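PDB 4UWM: 3,6-diketocamphane 1,6-monooxygenase from Pseudomonas putida, which uses reduced FMN and molecular oxygen to turn a diketocamphane into a lactone by Baeyer-Villiger oxidation during the breakdown of (-)-camphor. Local coordinates for residues A[34-45]-A[68-79]. Residues are numbered along the deposited sequence; the frame is centred on the assembly and turned at random. Where two conformers were deposited one is given.
With FMN (flavin mononucleotide), chain C; PG4 (tetraethylene glycol), chain D.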
ATOM      1  N   ASP A  34       7.830  18.947   2.630  1.00 22.10           N
ATOM      2  CA  ASP A  34       8.461  19.120   1.331  1.00 28.70           C
ATOM      3  C   ASP A  34       8.606  20.625   0.990  1.00 29.19           C
ATOM      4  O   ASP A  34       9.676  21.038   0.554  1.00 30.22           O
ATOM      5  CB  ASP A  34       7.644  18.395   0.247  1.00 26.17           C
ATOM      6  CG  ASP A  34       8.322  18.374  -1.105  1.00 20.18           C
ATOM      7  OD1 ASP A  34       9.496  17.932  -1.220  1.00 22.81           O
ATOM      8  OD2 ASP A  34       7.642  18.746  -2.085  1.00 20.82           O
ATOM      9  N   SER A  35       7.542  21.410   1.206  1.00 27.28           N
ATOM     10  CA  SER A  35       7.525  22.846   0.865  0.75 27.40           C
ATOM     11  C   SER A  35       8.570  23.678   1.628  1.00 28.71           C
ATOM     12  O   SER A  35       9.030  24.696   1.126  1.00 31.96           O
ATOM     13  CB  SER A  35       6.133  23.442   1.082  0.75 23.18           C
ATOM     14  OG  SER A  35       5.869  23.614   2.465  0.75 22.73           O
ATOM     15  N   VAL A  36       8.944  23.256   2.827  1.00 25.78           N
ATOM     16  CA  VAL A  36       9.909  24.019   3.627  1.00 25.71           C
ATOM     17  C   VAL A  36      11.276  23.334   3.684  1.00 33.35           C
ATOM     18  O   VAL A  36      12.080  23.638   4.559  1.00 37.08           O
ATOM     19  CB  VAL A  36       9.389  24.361   5.050  1.00 29.11           C
ATOM     20  CG1 VAL A  36       8.078  25.129   4.969  1.00 27.97           C
ATOM     21  CG2 VAL A  36       9.219  23.110   5.915  1.00 30.30           C
ATOM     22  N   GLY A  37      11.512  22.395   2.757  1.00 28.07           N
ATOM     23  CA  GLY A  37      12.825  21.777   2.563  1.00 27.49           C
ATOM     24  C   GLY A  37      13.251  20.755   3.593  1.00 30.58           C
ATOM     25  O   GLY A  37      14.451  20.510   3.782  1.00 28.29           O
ATOM     26  N   ILE A  38      12.284  20.149   4.276  1.00 27.09           N
ATOM     27  CA  ILE A  38      12.600  19.000   5.119  1.00 25.38           C
ATOM     28  C   ILE A  38      13.068  17.842   4.205  1.00 22.01           C
ATOM     29  O   ILE A  38      12.510  17.606   3.140  1.00 25.25           O
ATOM     30  CB  ILE A  38      11.442  18.672   6.090  1.00 25.78           C
ATOM     31  CG1 ILE A  38      11.388  19.763   7.178  1.00 24.31           C
ATOM     32  CG2 ILE A  38      11.604  17.283   6.727  1.00 21.31           C
ATOM     33  CD1 ILE A  38      10.219  19.654   8.150  1.00 27.73           C
ATOM     34  N   ASP A  39      14.153  17.184   4.604  1.00 22.99           N
ATOM     35  CA  ASP A  39      14.869  16.241   3.742  1.00 22.26           C
ATOM     36  C   ASP A  39      14.164  14.865   3.615  1.00 21.90           C
ATOM     37  O   ASP A  39      14.185  14.252   2.558  1.00 22.72           O
ATOM     38  CB  ASP A  39      16.272  15.984   4.299  1.00 24.18           C
ATOM     39  CG  ASP A  39      17.093  15.082   3.398  1.00 27.82           C
ATOM     40  OD1 ASP A  39      17.220  15.415   2.208  1.00 33.03           O
ATOM     41  OD2 ASP A  39      17.603  14.034   3.870  1.00 34.01           O
ATOM     42  N   SER A  40      13.597  14.389   4.713  1.00 20.77           N
ATOM     43  CA  SER A  40      13.019  13.045   4.748  1.00 21.04           C
ATOM     44  C   SER A  40      11.810  12.994   5.671  1.00 23.92           C
ATOM     45  O   SER A  40      11.716  13.761   6.629  1.00 20.10           O
ATOM     46  CB  SER A  40      14.066  12.015   5.170  1.00 20.45           C
ATOM     47  OG  SER A  40      14.529  12.268   6.476  1.00 20.14           O
ATOM     48  N   MET A  41      10.874  12.089   5.366  1.00 20.29           N
ATOM     49  CA  MET A  41       9.769  11.810   6.273  1.00 16.95           C
ATOM     50  C   MET A  41       9.716  10.314   6.527  1.00 17.00           C
ATOM     51  O   MET A  41       9.578   9.549   5.590  1.00 17.70           O
ATOM     52  CB  MET A  41       8.452  12.311   5.680  1.00 14.76           C
ATOM     53  CG  MET A  41       7.229  12.037   6.568  1.00 14.74           C
ATOM     54  SD  MET A  41       5.752  12.608   5.716  1.00 19.99           S
ATOM     55  CE  MET A  41       4.473  12.305   6.955  1.00 16.82           C
ATOM     56  N   MET A  42       9.886   9.926   7.786  1.00 15.02           N
ATOM     57  CA  MET A  42       9.811   8.534   8.232  1.00 17.53           C
ATOM     58  C   MET A  42       8.384   8.266   8.722  1.00 17.42           C
ATOM     59  O   MET A  42       7.814   9.098   9.442  1.00 16.55           O
ATOM     60  CB  MET A  42      10.804   8.287   9.379  1.00 16.96           C
ATOM     61  CG  MET A  42      12.277   8.361   8.938  1.00 22.84           C
ATOM     62  SD  MET A  42      13.401   8.128  10.334  1.00 26.79           S
ATOM     63  CE  MET A  42      14.989   8.495   9.555  1.00 24.52           C
ATOM     64  N   ILE A  43       7.810   7.114   8.346  1.00 15.41           N
ATOM     65  CA  ILE A  43       6.439   6.757   8.779  1.00 13.86           C
ATOM     66  C   ILE A  43       6.446   5.375   9.375  1.00 14.70           C
ATOM     67  O   ILE A  43       6.860   4.419   8.704  1.00 15.71           O
ATOM     68  CB  ILE A  43       5.425   6.870   7.618  1.00 15.43           C
ATOM     69  CG1 ILE A  43       5.539   8.259   6.987  1.00 15.10           C
ATOM     70  CG2 ILE A  43       3.991   6.567   8.104  1.00 14.08           C
ATOM     71  CD1 ILE A  43       4.945   8.432   5.614  1.00 13.46           C
ATOM     72  N   SER A  44       5.993   5.263  10.618  1.00 13.29           N
ATOM     73  CA  SER A  44       6.053   3.996  11.346  0.60 15.67           C
ATOM     74  C   SER A  44       4.890   3.044  11.026  1.00 14.43           C
ATOM     75  O   SER A  44       3.947   3.415  10.342  1.00 13.49           O
ATOM     76  CB  SER A  44       6.172   4.219  12.855  0.60 14.34           C
ATOM     77  OG  SER A  44       7.328   4.986  13.154  0.60 18.85           O
ATOM     78  N   GLU A  45       4.994   1.825  11.553  1.00 12.46           N
ATOM     79  CA  GLU A  45       4.061   0.731  11.285  1.00 13.10           C
ATOM     80  C   GLU A  45       3.682  -0.005  12.563  1.00 13.39           C
ATOM     81  O   GLU A  45       4.562  -0.544  13.270  1.00 13.83           O
ATOM     82  CB  GLU A  45       4.706  -0.241  10.266  1.00 12.61           C
ATOM     83  CG  GLU A  45       3.909  -1.517   9.957  1.00 13.26           C
ATOM     84  CD  GLU A  45       4.619  -2.378   8.901  1.00 15.12           C
ATOM     85  OE1 GLU A  45       4.871  -1.866   7.797  1.00 17.76           O
ATOM     86  OE2 GLU A  45       4.959  -3.549   9.182  1.00 14.69           O
ATOM     87  N   THR A  68       4.637  15.669  -3.970  1.00 21.48           N
ATOM     88  CA  THR A  68       5.846  16.234  -3.403  1.00 20.17           C
ATOM     89  C   THR A  68       6.928  16.154  -4.462  1.00 24.58           C
ATOM     90  O   THR A  68       6.810  15.340  -5.402  1.00 21.42           O
ATOM     91  CB  THR A  68       6.298  15.458  -2.146  1.00 22.50           C
ATOM     92  OG1 THR A  68       6.383  14.062  -2.450  1.00 22.83           O
ATOM     93  CG2 THR A  68       5.307  15.642  -0.982  1.00 21.91           C
ATOM     94  N   LYS A  69       7.984  16.958  -4.289  1.00 25.75           N
ATOM     95  CA  LYS A  69       9.051  17.079  -5.281  0.60 25.00           C
ATOM     96  C   LYS A  69      10.394  16.543  -4.798  1.00 23.81           C
ATOM     97  O   LYS A  69      11.063  15.815  -5.512  1.00 26.70           O
ATOM     98  CB  LYS A  69       9.206  18.543  -5.730  0.60 32.47           C
ATOM     99  CG  LYS A  69       8.303  18.958  -6.889  0.60 37.63           C
ATOM    100  CD  LYS A  69       7.291  20.027  -6.501  0.60 43.64           C
ATOM    101  CE  LYS A  69       5.962  19.445  -6.046  0.60 47.23           C
ATOM    102  NZ  LYS A  69       4.953  20.519  -5.832  0.60 43.89           N
ATOM    103  N   ASN A  70      10.788  16.909  -3.586  1.00 22.74           N
ATOM    104  CA  ASN A  70      12.119  16.584  -3.105  1.00 25.16           C
ATOM    105  C   ASN A  70      12.236  15.667  -1.916  1.00 22.83           C
ATOM    106  O   ASN A  70      13.239  14.976  -1.785  1.00 23.31           O
ATOM    107  CB  ASN A  70      12.880  17.878  -2.758  1.00 25.37           C
ATOM    108  CG  ASN A  70      12.856  18.878  -3.891  1.00 30.92           C
ATOM    109  OD1 ASN A  70      13.225  18.568  -5.019  1.00 33.86           O
ATOM    110  ND2 ASN A  70      12.390  20.070  -3.603  1.00 32.15           N
ATOM    111  N   ILE A  71      11.267  15.714  -1.008  1.00 21.90           N
ATOM    112  CA  ILE A  71      11.387  14.985   0.245  1.00 20.68           C
ATOM    113  C   ILE A  71      11.532  13.483  -0.055  1.00 16.92           C
ATOM    114  O   ILE A  71      10.957  12.989  -1.023  1.00 21.62           O
ATOM    115  CB  ILE A  71      10.180  15.296   1.180  1.00 20.50           C
ATOM    116  CG1 ILE A  71      10.485  14.920   2.630  1.00 19.05           C
ATOM    117  CG2 ILE A  71       8.871  14.721   0.615  1.00 20.71           C
ATOM    118  CD1 ILE A  71       9.568  15.611   3.631  1.00 22.41           C
ATOM    119  N   LYS A  72      12.338  12.797   0.755  1.00 19.81           N
ATOM    120  CA  LYS A  72      12.520  11.356   0.674  1.00 21.02           C
ATOM    121  C   LYS A  72      11.634  10.670   1.730  1.00 20.44           C
ATOM    122  O   LYS A  72      11.475  11.180   2.839  1.00 19.45           O
ATOM    123  CB  LYS A  72      13.982  10.983   0.938  1.00 24.22           C
ATOM    124  CG  LYS A  72      14.990  11.649   0.002  1.00 25.66           C
ATOM    125  CD  LYS A  72      16.378  11.146   0.354  1.00 36.67           C
ATOM    126  CE  LYS A  72      17.476  12.033  -0.197  1.00 34.59           C
ATOM    127  NZ  LYS A  72      18.779  11.398   0.138  1.00 36.94           N
ATOM    128  N   PHE A  73      11.093   9.501   1.395  1.00 17.83           N
ATOM    129  CA  PHE A  73      10.220   8.765   2.333  1.00 19.62           C
ATOM    130  C   PHE A  73      10.845   7.465   2.801  1.00 19.24           C
ATOM    131  O   PHE A  73      11.580   6.840   2.047  1.00 16.57           O
ATOM    132  CB  PHE A  73       8.887   8.440   1.668  1.00 16.91           C
ATOM    133  CG  PHE A  73       8.072   9.637   1.320  1.00 17.79           C
ATOM    134  CD1 PHE A  73       7.231  10.219   2.268  1.00 15.75           C
ATOM    135  CD2 PHE A  73       8.105  10.162   0.040  1.00 16.35           C
ATOM    136  CE1 PHE A  73       6.455  11.317   1.942  1.00 16.06           C
ATOM    137  CE2 PHE A  73       7.316  11.267  -0.298  1.00 18.66           C
ATOM    138  CZ  PHE A  73       6.501  11.851   0.658  1.00 16.64           C
ATOM    139  N   ALA A  74      10.543   7.051   4.030  1.00 14.92           N
ATOM    140  CA  ALA A  74      10.938   5.740   4.505  1.00 15.91           C
ATOM    141  C   ALA A  74       9.896   5.174   5.438  1.00 17.56           C
ATOM    142  O   ALA A  74       9.485   5.849   6.388  1.00 16.30           O
ATOM    143  CB  ALA A  74      12.289   5.799   5.231  1.00 16.38           C
ATOM    144  N   PRO A  75       9.493   3.910   5.206  1.00 14.53           N
ATOM    145  CA  PRO A  75       8.834   3.213   6.298  1.00 14.48           C
ATOM    146  C   PRO A  75       9.847   3.022   7.416  1.00 16.25           C
ATOM    147  O   PRO A  75      11.018   2.650   7.159  1.00 17.00           O
ATOM    148  CB  PRO A  75       8.424   1.855   5.665  1.00 16.80           C
ATOM    149  CG  PRO A  75       9.403   1.653   4.568  1.00 14.77           C
ATOM    150  CD  PRO A  75       9.738   3.033   4.039  1.00 15.14           C
ATOM    151  N   MET A  76       9.429   3.275   8.648  1.00 14.75           N
ATOM    152  CA  MET A  76      10.332   3.199   9.795  0.60 16.29           C
ATOM    153  C   MET A  76       9.640   2.575  11.002  1.00 17.35           C
ATOM    154  O   MET A  76       9.229   3.284  11.948  1.00 17.72           O
ATOM    155  CB  MET A  76      10.877   4.595  10.137  0.60 16.85           C
ATOM    156  CG  MET A  76      12.021   4.600  11.154  0.60 17.20           C
ATOM    157  SD  MET A  76      13.439   3.658  10.554  0.60 18.10           S
ATOM    158  CE  MET A  76      13.881   4.641   9.111  0.60 16.74           C
ATOM    159  N   ALA A  77       9.504   1.248  11.013  1.00 16.71           N
ATOM    160  CA  ALA A  77      10.079   0.317  10.020  1.00 16.95           C
ATOM    161  C   ALA A  77       9.037  -0.665   9.496  1.00 15.60           C
ATOM    162  O   ALA A  77       8.075  -1.006  10.203  1.00 15.25           O
ATOM    163  CB  ALA A  77      11.191  -0.479  10.699  1.00 17.37           C
ATOM    164  N   HIS A  78       9.241  -1.188   8.290  1.00 15.61           N
ATOM    165  CA  HIS A  78       8.499  -2.404   7.925  1.00 13.33           C
ATOM    166  C   HIS A  78       8.902  -3.537   8.855  1.00 13.73           C
ATOM    167  O   HIS A  78      10.097  -3.774   9.078  1.00 15.21           O
ATOM    168  CB  HIS A  78       8.784  -2.807   6.472  1.00 12.02           C
ATOM    169  CG  HIS A  78       8.041  -2.009   5.454  1.00 11.84           C
ATOM    170  ND1 HIS A  78       6.693  -1.726   5.564  1.00 11.59           N
ATOM    171  CD2 HIS A  78       8.439  -1.498   4.263  1.00 10.81           C
ATOM    172  CE1 HIS A  78       6.307  -1.041   4.491  1.00 11.44           C
ATOM    173  NE2 HIS A  78       7.350  -0.870   3.699  1.00 10.19           N
ATOM    174  N   LEU A  79       7.919  -4.217   9.418  1.00 13.77           N
ATOM    175  CA  LEU A  79       8.183  -5.312  10.335  1.00 14.33           C
ATOM    176  C   LEU A  79       8.259  -6.608   9.500  1.00 15.63           C
ATOM    177  O   LEU A  79       7.247  -7.202   9.141  1.00 14.88           O
ATOM    178  CB  LEU A  79       7.118  -5.388  11.436  1.00 14.83           C
ATOM    179  CG  LEU A  79       6.980  -4.051  12.211  1.00 15.53           C
ATOM    180  CD1 LEU A  79       5.971  -4.162  13.332  1.00 14.87           C
ATOM    181  CD2 LEU A  79       8.346  -3.620  12.772  1.00 14.51           C
TER
HETATM  182  N1  FMN C 400      11.131   1.330  16.217  0.60 52.04           N
HETATM  183  C2  FMN C 400      11.020   1.642  14.893  0.60 49.03           C
HETATM  184  O2  FMN C 400      11.325   0.789  14.033  0.60 46.98           O
HETATM  185  N3  FMN C 400      10.597   2.846  14.463  0.60 52.66           N
HETATM  186  C4  FMN C 400      10.254   3.825  15.308  0.60 55.58           C
HETATM  187  O4  FMN C 400       9.870   4.923  14.855  0.60 57.96           O
HETATM  188  C4A FMN C 400      10.339   3.573  16.775  0.60 53.37           C
HETATM  189  N5  FMN C 400      10.004   4.508  17.692  0.60 53.19           N
HETATM  190  C5A FMN C 400      10.089   4.260  19.023  0.60 63.85           C
HETATM  191  C6  FMN C 400       9.738   5.252  19.942  0.60 65.18           C
HETATM  192  C7  FMN C 400       9.820   5.015  21.315  0.60 66.82           C
HETATM  193  C7M FMN C 400       9.436   6.100  22.290  0.60 63.71           C
HETATM  194  C8  FMN C 400      10.288   3.682  21.796  0.60 70.45           C
HETATM  195  C8M FMN C 400      10.395   3.370  23.263  0.60 73.77           C
HETATM  196  C9  FMN C 400      10.638   2.692  20.882  0.60 70.97           C
HETATM  197  C9A FMN C 400      10.561   2.924  19.510  0.60 65.29           C
HETATM  198  N10 FMN C 400      10.923   1.920  18.574  0.60 64.77           N
HETATM  199  C10 FMN C 400      10.814   2.223  17.191  0.60 57.13           C
HETATM  200  C1' FMN C 400      11.372   0.592  19.032  0.60 59.12           C
HETATM  201  C2' FMN C 400      12.889   0.486  19.071  0.60 56.71           C
HETATM  202  O2' FMN C 400      13.401   0.982  17.836  0.60 47.28           O
HETATM  203  C3' FMN C 400      13.328  -0.962  19.265  0.60 57.22           C
HETATM  204  O3' FMN C 400      13.516  -1.197  20.667  0.60 65.47           O
HETATM  205  C4' FMN C 400      14.607  -1.254  18.475  0.60 50.39           C
HETATM  206  O4' FMN C 400      14.296  -1.469  17.092  0.60 51.25           O
HETATM  207  C5' FMN C 400      15.397  -2.439  19.018  0.60 46.99           C
HETATM  208  O5' FMN C 400      16.380  -1.875  19.876  0.60 40.44           O
HETATM  209  P   FMN C 400      17.652  -2.673  20.428  0.60 34.63           P
HETATM  210  O1P FMN C 400      18.134  -3.574  19.335  0.60 33.41           O
HETATM  211  O2P FMN C 400      18.573  -1.525  20.713  0.60 34.19           O
HETATM  212  O3P FMN C 400      17.113  -3.383  21.638  0.60 39.47           O
HETATM  213  O1  PG4 D 401      19.453  13.167  -2.564  1.00 67.01           O
HETATM  214  C1  PG4 D 401      20.306  12.440  -3.462  1.00 68.29           C
HETATM  215  C2  PG4 D 401      19.662  11.110  -3.840  1.00 68.15           C
HETATM  216  O2  PG4 D 401      19.395  10.326  -2.672  1.00 64.00           O
HETATM  217  C3  PG4 D 401      18.629   9.163  -2.984  1.00 53.21           C
HETATM  218  C4  PG4 D 401      18.833   8.070  -1.948  1.00 44.74           C
HETATM  219  O3  PG4 D 401      18.738   8.611  -0.640  1.00 41.21           O
HETATM  220  C5  PG4 D 401      18.218   7.666   0.282  1.00 40.55           C
HETATM  221  C6  PG4 D 401      18.827   7.926   1.643  1.00 38.07           C
HETATM  222  O4  PG4 D 401      18.312   9.139   2.185  1.00 36.55           O
HETATM  223  C7  PG4 D 401      18.814   9.321   3.504  1.00 31.31           C
HETATM  224  C8  PG4 D 401      18.387  10.688   4.032  1.00 34.98           C
HETATM  225  O5  PG4 D 401      18.733  11.715   3.088  1.00 40.32           O
HETATM  226  O   HOH W   1      12.044  20.534  -0.487  1.00 36.17           O
HETATM  227  O   HOH W   2       7.360   0.138  12.970  1.00 19.20           O
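Strands 40-43 and 72-75 run parallel, 18° apart, their hydrogen bonds alternating from Lys-72 N to Asp-39 O through to Met-76 N to Ile-43 O, as neighbouring barrel strands linked through helix 57-65. On the face toward helices 19-35 and 57-65, the extended Met-41 side chain brings SD to the edge of the Phe-73 ring, 4.1 Å from CE1, a Met-aromatic contact. On the other face Met-42 runs alongside Met-76, which follows the strand. Before the strands, Asp-34 at the end of helix 19-35 grips the turn: OD1 accepts from Ile-71 N at 2.8 Å and Asn-70 N at 2.9 Å, while Lys-69 N meets OD2 from above the carboxylate plane. An alanine here would remove the carboxylate, which is likely to leave these three amides without their acceptor and the loop freer to move. Past Ile-43, Glu-45 has CG anti to the backbone N (chi1 175°) and an extended chain, which carries OE1 to His-78 ND1 (2.9 Å) and OE2 to Leu-79 N. Just before His-78, a cis peptide joins Met-76 to Ala-77; Met-76 O accepts from FMN N3 at 2.9 Å, and Ser-44 OG lies within reach of both Met-76 O and FMN O4, so the strand ends help hold the flavin's pyrimidine edge.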